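Local coordinates for Mgp-operon protein 3 (Mycoplasma pneumoniae, PDB 6RJ1) that probably serves as a surface adhesin that works with adhesin P1 in attaching the bacterium to host cells, at residues A[2-7]-A[17-22]; A[577-582]-A[602-607]; A[581-586]-A[687-692]. All coordinates share one frame; numbering follows the deposited sequence.

Contact 1. Residues A[2-7]-A[17-22]; sequences LANTYL and YTPFTT
With CG beside the backbone N in each, Tyr-6 (chi1 -53°) and Tyr-17 (chi1 -79°) send their rings from the same face of an antiparallel hydrogen-bonded pair, and there the rings part. The Tyr-6 ring leans toward Pro-19, whose CA comes up at its edge, 4.3 Å from Tyr-6 CE2, whereas the Tyr-17 ring leads away from 2-7. Both rings rest on Leu-933 of strand 928-933. The pair itself is closed by Tyr-6 N to Tyr-17 O at 2.9 Å and Tyr-17 N to Tyr-6 O at 2.7 Å. The strands 6-10 and 13-17 of this meander are thus joined up to the point where the second gives way to a type I beta turn, Thr-18 to Thr-21. On that turn Pro-19 sets CD 3.3 Å from Leu-2 O, and Phe-20 offers a ring face to Leu-2 CD2, which lies 3.9 Å from the centroid in a CH-pi contact. Leu-2 and Phe-20 are exposed and also touch a crystal neighbour, which may influence their pose. The hold is therefore directional at the paired tyrosine backbones and rests on van der Waals and CH-pi contact at the leucine end, where packing probably adapts more readily.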
# COMPACT_ATOMS: atom_id res chain seq x y z
N LEU A 2 31.26 11.08 -23.58
CA LEU A 2 30.34 11.37 -24.68
C LEU A 2 29.70 10.09 -25.20
O LEU A 2 28.54 10.10 -25.59
CB LEU A 2 31.04 12.10 -25.82
CG LEU A 2 31.00 13.59 -25.75
CD1 LEU A 2 32.36 14.18 -26.03
CD2 LEU A 2 29.93 14.15 -26.65
N ALA A 3 30.47 8.98 -25.17
CA ALA A 3 30.05 7.65 -25.61
C ALA A 3 28.91 7.10 -24.74
O ALA A 3 28.19 6.20 -25.19
CB ALA A 3 31.25 6.70 -25.60
N ASN A 4 28.72 7.66 -23.53
CA ASN A 4 27.65 7.26 -22.63
C ASN A 4 26.26 7.71 -23.17
O ASN A 4 26.18 8.65 -23.96
CB ASN A 4 27.95 7.71 -21.17
CG ASN A 4 27.32 8.99 -20.64
OD1 ASN A 4 26.97 9.93 -21.37
ND2 ASN A 4 27.20 9.07 -19.32
N THR A 5 25.19 6.98 -22.78
CA THR A 5 23.81 7.24 -23.20
C THR A 5 22.88 7.14 -22.02
O THR A 5 23.16 6.39 -21.08
CB THR A 5 23.38 6.26 -24.31
OG1 THR A 5 23.67 4.92 -23.89
CG2 THR A 5 24.03 6.56 -25.67
N TYR A 6 21.78 7.91 -22.05
CA TYR A 6 20.74 7.93 -21.00
C TYR A 6 19.44 7.44 -21.62
O TYR A 6 19.03 7.97 -22.66
CB TYR A 6 20.55 9.35 -20.42
CG TYR A 6 21.82 10.01 -19.94
CD1 TYR A 6 22.27 9.84 -18.63
CD2 TYR A 6 22.58 10.82 -20.78
CE1 TYR A 6 23.45 10.43 -18.18
CE2 TYR A 6 23.76 11.42 -20.35
CZ TYR A 6 24.19 11.23 -19.04
OH TYR A 6 25.35 11.81 -18.61
N LEU A 7 18.81 6.44 -21.01
CA LEU A 7 17.56 5.88 -21.53
C LEU A 7 16.35 6.63 -20.99
O LEU A 7 16.23 6.77 -19.77
CB LEU A 7 17.49 4.38 -21.17
CG LEU A 7 17.18 3.37 -22.27
CD1 LEU A 7 17.98 3.63 -23.52
CD2 LEU A 7 17.47 1.97 -21.79
N TYR A 17 19.47 8.80 -25.23
CA TYR A 17 19.83 10.20 -25.39
C TYR A 17 21.32 10.37 -25.14
O TYR A 17 21.87 9.77 -24.21
CB TYR A 17 19.01 11.10 -24.45
CG TYR A 17 17.61 11.37 -24.96
CD1 TYR A 17 16.57 10.48 -24.72
CD2 TYR A 17 17.33 12.52 -25.68
CE1 TYR A 17 15.28 10.74 -25.18
CE2 TYR A 17 16.04 12.79 -26.15
CZ TYR A 17 15.02 11.89 -25.90
OH TYR A 17 13.75 12.14 -26.36
N THR A 18 21.98 11.18 -25.97
CA THR A 18 23.41 11.46 -25.85
C THR A 18 23.63 12.63 -24.88
O THR A 18 22.70 13.41 -24.67
CB THR A 18 24.01 11.77 -27.23
OG1 THR A 18 23.44 12.97 -27.76
CG2 THR A 18 23.88 10.61 -28.21
N PRO A 19 24.86 12.85 -24.34
CA PRO A 19 25.08 14.03 -23.48
C PRO A 19 25.05 15.36 -24.28
O PRO A 19 25.34 16.41 -23.72
CB PRO A 19 26.43 13.73 -22.82
CG PRO A 19 27.14 12.89 -23.79
CD PRO A 19 26.10 12.06 -24.48
N PHE A 20 24.67 15.31 -25.57
CA PHE A 20 24.44 16.46 -26.44
C PHE A 20 22.94 16.83 -26.37
O PHE A 20 22.52 17.77 -27.04
CB PHE A 20 24.79 16.12 -27.89
CG PHE A 20 26.22 16.30 -28.29
CD1 PHE A 20 26.90 17.48 -28.01
CD2 PHE A 20 26.87 15.32 -29.03
CE1 PHE A 20 28.23 17.65 -28.41
CE2 PHE A 20 28.19 15.50 -29.45
CZ PHE A 20 28.86 16.66 -29.15
N THR A 21 22.15 16.06 -25.56
CA THR A 21 20.70 16.16 -25.27
C THR A 21 19.81 15.67 -26.44
O THR A 21 18.59 15.81 -26.37
CB THR A 21 20.28 17.58 -24.75
OG1 THR A 21 20.22 18.51 -25.82
CG2 THR A 21 21.18 18.11 -23.64
N THR A 22 20.42 15.06 -27.47
CA THR A 22 19.67 14.57 -28.63
C THR A 22 19.55 13.04 -28.65
O THR A 22 20.52 12.36 -28.29
CB THR A 22 20.30 15.06 -29.93
OG1 THR A 22 21.66 14.62 -29.97
CG2 THR A 22 20.22 16.56 -30.10

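Contact 2. Residues A[577-582]-A[602-607]; sequences LAWSTT and NGPING
Trp-579 lays one face of its indole over the Gly-603–Pro-604 backbone, burying more surface in this contact than any other residue. Its CG stands between the backbone N and the carbonyl carbon (chi1 58°), which brings the ring across toward 602-607. Gly-603 CA sits over the five-membered ring, 3.7 Å from its centroid, and Pro-604 CD makes a second, longer CH-pi approach to the same ring. Pro-604 CG also packs against Trp-579 CB at 3.8 Å, the two side chains crossing at about a right angle. The indole NE1 is satisfied by Gly-600 O, just before 602-607, so the ring is held both over its face and by its nitrogen.

These two irregular segments flank helix 591-595, one following strand 575-577 and the other leading to strand 609-611, within the MgpC adhesin region, whose family is grouped with the beta propellers.

Asn-606 works from the far end. Its ND2 spends both hydrogens in the amide plane, one on Ser-580 OG at 2.9 Å (175° at the hydrogen) and one on Thr-582 O at 3.2 Å (178°). Thr-619 N binds its OD1, which fixes the flip of the amide. Ser-580 OG also bonds Asp-671 OD2. Between the tryptophan and asparagine ends, one water donates to Ser-580 O at 2.7 Å and accepts from Ile-605 N at 2.9 Å.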
# COMPACT_ATOMS: atom_id res chain seq x y z
N LEU A 577 -15.43 -6.42 11.76
CA LEU A 577 -14.93 -6.46 13.12
C LEU A 577 -13.49 -5.96 13.17
O LEU A 577 -12.56 -6.68 12.79
CB LEU A 577 -15.09 -7.86 13.73
CG LEU A 577 -16.51 -8.43 13.70
CD1 LEU A 577 -16.48 -9.92 13.70
CD2 LEU A 577 -17.33 -7.90 14.83
N ALA A 578 -13.34 -4.69 13.59
CA ALA A 578 -12.08 -3.96 13.66
C ALA A 578 -12.12 -3.01 14.84
O ALA A 578 -13.18 -2.49 15.18
CB ALA A 578 -11.87 -3.17 12.38
N TRP A 579 -10.97 -2.76 15.46
CA TRP A 579 -10.89 -1.86 16.61
C TRP A 579 -9.53 -1.17 16.70
O TRP A 579 -8.54 -1.68 16.16
CB TRP A 579 -11.21 -2.61 17.92
CG TRP A 579 -10.29 -3.77 18.16
CD1 TRP A 579 -9.07 -3.73 18.76
CD2 TRP A 579 -10.49 -5.12 17.72
NE1 TRP A 579 -8.49 -4.98 18.72
CE2 TRP A 579 -9.34 -5.85 18.09
CE3 TRP A 579 -11.53 -5.78 17.05
CZ2 TRP A 579 -9.22 -7.22 17.83
CZ3 TRP A 579 -11.39 -7.13 16.76
CH2 TRP A 579 -10.26 -7.84 17.18
N SER A 580 -9.48 -0.04 17.42
CA SER A 580 -8.28 0.75 17.67
C SER A 580 -7.30 -0.04 18.55
O SER A 580 -7.71 -0.60 19.58
CB SER A 580 -8.66 2.06 18.37
OG SER A 580 -7.53 2.73 18.88
N THR A 581 -6.03 -0.10 18.12
CA THR A 581 -4.98 -0.83 18.85
C THR A 581 -3.92 0.11 19.43
O THR A 581 -2.79 -0.31 19.66
CB THR A 581 -4.35 -1.90 17.98
OG1 THR A 581 -3.76 -1.29 16.83
CG2 THR A 581 -5.33 -2.99 17.60
N THR A 582 -4.30 1.37 19.68
CA THR A 582 -3.40 2.38 20.23
C THR A 582 -3.00 2.01 21.66
O THR A 582 -3.86 1.64 22.45
CB THR A 582 -4.04 3.77 20.11
OG1 THR A 582 -4.36 3.99 18.74
CG2 THR A 582 -3.13 4.89 20.61
N ASN A 602 -6.33 -8.31 21.79
CA ASN A 602 -7.29 -9.33 21.41
C ASN A 602 -8.68 -8.80 21.03
O ASN A 602 -9.43 -9.51 20.39
CB ASN A 602 -7.40 -10.38 22.52
CG ASN A 602 -6.09 -11.00 22.90
OD1 ASN A 602 -5.41 -11.67 22.10
ND2 ASN A 602 -5.70 -10.79 24.15
N GLY A 603 -8.99 -7.57 21.43
CA GLY A 603 -10.29 -6.96 21.15
C GLY A 603 -10.35 -5.49 21.49
O GLY A 603 -9.33 -4.91 21.87
N PRO A 604 -11.53 -4.85 21.36
CA PRO A 604 -11.62 -3.40 21.63
C PRO A 604 -11.33 -2.97 23.08
O PRO A 604 -11.43 -3.77 24.01
CB PRO A 604 -13.06 -3.04 21.21
CG PRO A 604 -13.55 -4.19 20.42
CD PRO A 604 -12.83 -5.40 20.91
N ILE A 605 -10.94 -1.69 23.25
CA ILE A 605 -10.63 -1.06 24.54
C ILE A 605 -10.77 0.46 24.47
O ILE A 605 -11.29 1.08 25.40
CB ILE A 605 -9.25 -1.52 25.13
CG1 ILE A 605 -9.13 -1.18 26.65
CG2 ILE A 605 -8.04 -1.00 24.32
CD1 ILE A 605 -8.24 -2.08 27.45
N ASN A 606 -10.28 1.06 23.38
CA ASN A 606 -10.27 2.50 23.16
C ASN A 606 -11.62 3.06 22.76
O ASN A 606 -12.43 2.41 22.11
CB ASN A 606 -9.17 2.89 22.16
CG ASN A 606 -7.78 2.54 22.63
OD1 ASN A 606 -7.49 2.44 23.82
ND2 ASN A 606 -6.87 2.35 21.69
N GLY A 607 -11.83 4.30 23.19
CA GLY A 607 -13.03 5.09 22.97
C GLY A 607 -12.92 6.35 23.78
O GLY A 607 -11.87 6.61 24.37
O HOH W 1 -10.10 -0.37 20.78
O HOH W 2 -12.13 0.51 19.21

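Contact 3. Residues A[581-586]-A[687-692]; sequences TTAGLD and PSRTDQ
The two backbones come closest where Thr-582 CA and Ser-688 CA lie 4.1 Å apart, and a single backbone hydrogen bond, Ala-583 N to Pro-687 O at 3.1 Å, joins them beside that point. Thr-581 carries most of the rest, through its carbonyl and its hydroxyl. Arg-689 bends at chi2 (72°) and chi3 (57°), and this doubling back carries its guanidinium side-on to the carbonyl. NE reaches Thr-581 O at 2.8 Å, nearly along the C=O axis, while NH1 reaches the same oxygen at 2.8 Å from above the carbonyl plane. One oxygen thus accepts two donors, and it lies close to the guanidinium plane. Ala-583 CB covers part of one face of that group. NH2 bonds Asn-597 O and, weakly, Val-595 O, and Phe-508 adds a cation-pi contact, so the buried charge is held by several groups at once.

Both segments are loops, one running toward helix 591-595 and the other entering strand 693-699, and the contact ties them across about a hundred residues of the MgpC adhesin region. The second loop is shaped by an ST turn and an ST motif at Ser-688: its OG accepts from Thr-690 N and, at 2.8 Å, from Asp-691 N.

Beside this bend the Thr-581 hydroxyl is gripped twice. Arg-689 N donates to Thr-581 OG1 at 2.9 Å, and Thr-690 OG1 lies 2.7 Å from Thr-581 OG1 in a hydrogen bond that either hydroxyl could donate, the two side chains crossing at about a right angle. A water accepts from Thr-581 N and from Ser-688 OG and donates to Asp-691 OD2, whose partner oxygen OD1 is bonded by Asn-660 N.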
# COMPACT_ATOMS: atom_id res chain seq x y z
N THR A 581 -6.03 -0.10 18.12
CA THR A 581 -4.98 -0.83 18.85
C THR A 581 -3.92 0.11 19.43
O THR A 581 -2.79 -0.31 19.66
CB THR A 581 -4.35 -1.90 17.98
OG1 THR A 581 -3.76 -1.29 16.83
CG2 THR A 581 -5.33 -2.99 17.60
N THR A 582 -4.30 1.37 19.68
CA THR A 582 -3.40 2.38 20.23
C THR A 582 -3.00 2.01 21.66
O THR A 582 -3.86 1.64 22.45
CB THR A 582 -4.04 3.77 20.11
OG1 THR A 582 -4.36 3.99 18.74
CG2 THR A 582 -3.13 4.89 20.61
N ALA A 583 -1.69 2.11 21.96
CA ALA A 583 -1.12 1.84 23.28
C ALA A 583 -1.80 2.71 24.33
O ALA A 583 -2.08 3.88 24.06
CB ALA A 583 0.37 2.14 23.25
N GLY A 584 -2.07 2.13 25.50
CA GLY A 584 -2.73 2.81 26.61
C GLY A 584 -2.00 4.04 27.12
O GLY A 584 -0.80 4.19 26.90
N LEU A 585 -2.74 4.94 27.80
CA LEU A 585 -2.19 6.17 28.36
C LEU A 585 -1.13 5.90 29.43
O LEU A 585 -0.18 6.67 29.59
CB LEU A 585 -3.30 7.06 28.93
CG LEU A 585 -4.18 7.78 27.91
CD1 LEU A 585 -5.42 8.35 28.58
CD2 LEU A 585 -3.43 8.89 27.20
N ASP A 586 -1.30 4.77 30.13
CA ASP A 586 -0.45 4.27 31.21
C ASP A 586 0.69 3.36 30.74
O ASP A 586 1.29 2.66 31.56
CB ASP A 586 -1.34 3.53 32.23
CG ASP A 586 -2.02 2.29 31.67
OD1 ASP A 586 -2.57 2.37 30.54
OD2 ASP A 586 -2.02 1.26 32.35
N PRO A 687 1.51 4.74 19.84
CA PRO A 687 1.37 4.15 18.51
C PRO A 687 0.22 3.17 18.35
O PRO A 687 -0.17 2.48 19.30
CB PRO A 687 2.72 3.45 18.31
CG PRO A 687 3.15 3.05 19.70
CD PRO A 687 2.50 4.01 20.67
N SER A 688 -0.31 3.12 17.13
CA SER A 688 -1.32 2.16 16.72
C SER A 688 -0.50 0.94 16.25
O SER A 688 0.64 1.09 15.78
CB SER A 688 -2.17 2.71 15.57
OG SER A 688 -2.87 1.68 14.89
N ARG A 689 -1.07 -0.25 16.39
CA ARG A 689 -0.37 -1.45 15.97
C ARG A 689 -1.08 -2.11 14.79
O ARG A 689 -0.70 -3.21 14.39
CB ARG A 689 -0.20 -2.40 17.17
CG ARG A 689 1.06 -2.19 18.02
CD ARG A 689 1.06 -0.93 18.88
NE ARG A 689 -0.09 -0.87 19.78
CZ ARG A 689 -0.09 -1.34 21.03
NH1 ARG A 689 -1.18 -1.25 21.77
NH2 ARG A 689 1.00 -1.91 21.53
N THR A 690 -2.10 -1.43 14.21
CA THR A 690 -2.90 -1.93 13.08
C THR A 690 -3.21 -0.88 12.01
O THR A 690 -3.51 -1.24 10.87
CB THR A 690 -4.21 -2.61 13.55
OG1 THR A 690 -4.94 -1.74 14.42
CG2 THR A 690 -3.99 -3.98 14.18
N ASP A 691 -3.17 0.41 12.37
CA ASP A 691 -3.49 1.49 11.44
C ASP A 691 -2.28 2.31 11.03
O ASP A 691 -1.43 2.60 11.87
CB ASP A 691 -4.61 2.37 12.01
CG ASP A 691 -5.92 1.62 12.21
OD1 ASP A 691 -6.69 1.51 11.23
OD2 ASP A 691 -6.17 1.13 13.33
N GLN A 692 -2.21 2.67 9.72
CA GLN A 692 -1.15 3.48 9.09
C GLN A 692 0.23 2.84 9.32
O GLN A 692 1.19 3.53 9.67
CB GLN A 692 -1.20 4.95 9.55
CG GLN A 692 -2.58 5.60 9.54
CD GLN A 692 -2.94 6.28 8.25
OE1 GLN A 692 -2.77 5.75 7.15
NE2 GLN A 692 -3.47 7.49 8.35
O HOH W 3 -5.34 1.68 15.78

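In the fold
Contacts 2 and 3 are neighbours, with centres about 9 Å apart, and share Thr-581 and Thr-582. The loop following strand 575-577 is therefore held from two directions, with attachments to 602-607 and 687-692 alternating along Ser-580 to Ala-583: Thr-582 O is used in contact 2 and the next residue's N in contact 3. Contact 1 stands apart: its centre is about 57 Å from that of contact 2 and 52 Å from that of contact 3, across the centre of the chain, and its nearest atoms are about 42 and 33 Å away. The comparison sets a surface strand pair and turn near the N-terminus against a buried junction of loops inside the adhesin region.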